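Local coordinates for protein 3-dehydroshikimate dehydratase (Bacillus anthracis, PDB 3DX5) that catalyses the manganese-dependent dehydration of 3-dehydroshikimate to 3,4-dihydroxybenzoate, a step in the biosynthesis of the siderophore petrobactin, at residues 52-55 and 56-59. Residues are numbered along the deposited sequence; the frame is centred on the assembly and turned at random.
Sequences RELN and CLKD
Leu57 lies alongside Leu54, its CD1 methyl 3.9 Å from Leu54 CD2, where the end of helix 47-56 of the TIM barrel runs on towards strand 64-68. The two leucines point the same way: each has CG anti to its carbonyl carbon and an extended chi2 (178° in Leu54), and these like torsions run the two chains alongside each other. They pack on different helices, Leu54 on Trp95 and Phe96 of helix 79-96, the buried Leu57 on Val21 of helix 17-26, which Glu53 also touches. Side chains of this helix end thus touch helices 17-26 and 79-96, away from the manganese site.

Two backbone bonds of the i to i+3 kind tie the segments together. Cys56 N donates to Glu53 O at 3.0 Å, and Leu57 N to Leu54 O at 3.2 Å. Two waters then span pairs of the i to i+4 spacing. One molecule donates to Leu54 O and accepts from Lys58 N, so that Leu54 O receives two hydrogen bonds. A second bridges the next pair, donating to Asn55 O at 3.1 Å and accepting from Asp59 N at 2.8 Å.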
ATOM      1  N   ARG A  52     -19.760  -9.683 -13.800  0.50 16.39           N
ATOM      2  CA  ARG A  52     -19.636  -9.966 -15.224  0.50 16.38           C
ATOM      3  C   ARG A  52     -18.288 -10.634 -15.512  0.50 15.74           C
ATOM      4  O   ARG A  52     -18.246 -11.633 -16.229  0.50 15.67           O
ATOM      5  CB  ARG A  52     -19.866  -8.712 -16.083  0.50 16.23           C
ATOM      6  CG  ARG A  52     -21.329  -8.281 -16.127  0.50 17.95           C
ATOM      7  CD  ARG A  52     -21.649  -7.337 -17.288  0.50 18.89           C
ATOM      8  NE  ARG A  52     -22.937  -6.667 -17.091  0.50 20.84           N
ATOM      9  CZ  ARG A  52     -23.070  -5.454 -16.553  0.50 21.08           C
ATOM     10  NH1 ARG A  52     -21.995  -4.784 -16.162  0.50 20.11           N
ATOM     11  NH2 ARG A  52     -24.275  -4.912 -16.405  0.50 20.69           N
ATOM     12  N   GLU A  53     -17.206 -10.119 -14.929  1.00 15.00           N
ATOM     13  CA  GLU A  53     -15.881 -10.754 -15.099  1.00 15.14           C
ATOM     14  C   GLU A  53     -15.868 -12.170 -14.588  1.00 14.62           C
ATOM     15  O   GLU A  53     -15.376 -13.062 -15.273  1.00 13.08           O
ATOM     16  CB  GLU A  53     -14.731  -9.986 -14.424  1.00 15.02           C
ATOM     17  CG  GLU A  53     -14.355  -8.693 -15.131  1.00 19.73           C
ATOM     18  CD  GLU A  53     -13.956  -8.894 -16.603  1.00 22.52           C
ATOM     19  OE1 GLU A  53     -13.055  -9.712 -16.888  1.00 23.05           O
ATOM     20  OE2 GLU A  53     -14.544  -8.212 -17.473  1.00 23.70           O
ATOM     21  N   LEU A  54     -16.401 -12.385 -13.384  1.00 15.47           N
ATOM     22  CA  LEU A  54     -16.367 -13.713 -12.762  1.00 16.59           C
ATOM     23  C   LEU A  54     -17.097 -14.728 -13.648  1.00 18.04           C
ATOM     24  O   LEU A  54     -16.654 -15.863 -13.784  1.00 17.82           O
ATOM     25  CB  LEU A  54     -16.915 -13.664 -11.322  1.00 16.57           C
ATOM     26  CG  LEU A  54     -16.065 -12.821 -10.336  1.00 15.54           C
ATOM     27  CD1 LEU A  54     -16.656 -12.739  -8.914  1.00 13.39           C
ATOM     28  CD2 LEU A  54     -14.572 -13.313 -10.309  1.00 16.53           C
ATOM     29  N   ASN A  55     -18.172 -14.293 -14.300  1.00 19.61           N
ATOM     30  CA  ASN A  55     -18.923 -15.192 -15.188  1.00 21.94           C
ATOM     31  C   ASN A  55     -18.196 -15.647 -16.467  1.00 22.43           C
ATOM     32  O   ASN A  55     -18.621 -16.620 -17.072  1.00 22.04           O
ATOM     33  CB  ASN A  55     -20.303 -14.621 -15.507  1.00 22.73           C
ATOM     34  CG  ASN A  55     -21.180 -14.485 -14.252  1.00 26.92           C
ATOM     35  OD1 ASN A  55     -20.892 -15.074 -13.185  1.00 28.80           O
ATOM     36  ND2 ASN A  55     -22.254 -13.701 -14.372  1.00 29.77           N
ATOM     37  N   CYS A  56     -17.108 -14.978 -16.866  1.00 22.48           N
ATOM     38  CA  CYS A  56     -16.283 -15.477 -17.984  1.00 23.52           C
ATOM     39  C   CYS A  56     -14.961 -16.038 -17.589  1.00 22.34           C
ATOM     40  O   CYS A  56     -14.195 -16.368 -18.504  1.00 22.07           O
ATOM     41  CB  CYS A  56     -15.850 -14.396 -18.948  1.00 24.15           C
ATOM     42  SG  CYS A  56     -16.936 -13.147 -19.178  1.00 33.36           S
ATOM     43  N   LEU A  57     -14.635 -16.084 -16.291  1.00 20.67           N
ATOM     44  CA  LEU A  57     -13.298 -16.546 -15.913  1.00 21.18           C
ATOM     45  C   LEU A  57     -13.019 -17.907 -16.456  1.00 21.55           C
ATOM     46  O   LEU A  57     -11.935 -18.151 -16.961  1.00 21.35           O
ATOM     47  CB  LEU A  57     -13.090 -16.616 -14.417  1.00 20.42           C
ATOM     48  CG  LEU A  57     -12.707 -15.331 -13.755  1.00 20.58           C
ATOM     49  CD1 LEU A  57     -12.258 -15.704 -12.339  1.00 16.88           C
ATOM     50  CD2 LEU A  57     -11.617 -14.592 -14.544  1.00 18.26           C
ATOM     51  N   LYS A  58     -13.999 -18.792 -16.319  1.00 22.40           N
ATOM     52  CA  LYS A  58     -13.836 -20.182 -16.688  1.00 24.75           C
ATOM     53  C   LYS A  58     -13.496 -20.304 -18.179  1.00 24.71           C
ATOM     54  O   LYS A  58     -12.630 -21.101 -18.545  1.00 25.16           O
ATOM     55  CB  LYS A  58     -15.099 -20.968 -16.331  1.00 25.43           C
ATOM     56  CG  LYS A  58     -14.981 -22.462 -16.477  1.00 30.55           C
ATOM     57  CD  LYS A  58     -14.456 -23.154 -15.212  1.00 34.57           C
ATOM     58  CE  LYS A  58     -14.549 -24.682 -15.431  1.00 37.70           C
ATOM     59  NZ  LYS A  58     -14.145 -25.460 -14.233  1.00 39.99           N
ATOM     60  N   ASP A  59     -14.126 -19.471 -19.015  1.00 24.30           N
ATOM     61  CA  ASP A  59     -13.874 -19.430 -20.470  1.00 24.87           C
ATOM     62  C   ASP A  59     -12.443 -19.056 -20.820  1.00 23.84           C
ATOM     63  O   ASP A  59     -11.997 -19.299 -21.932  1.00 23.85           O
ATOM     64  CB  ASP A  59     -14.751 -18.361 -21.139  1.00 25.80           C
ATOM     65  CG  ASP A  59     -16.196 -18.783 -21.284  1.00 30.38           C
ATOM     66  OD1 ASP A  59     -16.490 -20.008 -21.241  1.00 34.83           O
ATOM     67  OD2 ASP A  59     -17.045 -17.866 -21.452  1.00 36.78           O
TER
HETATM   68  O   HOH W   1     -16.475 -18.459 -15.043  1.00 23.13           O
HETATM   69  O   HOH W   2     -16.659 -18.828 -18.136  1.00 34.14           O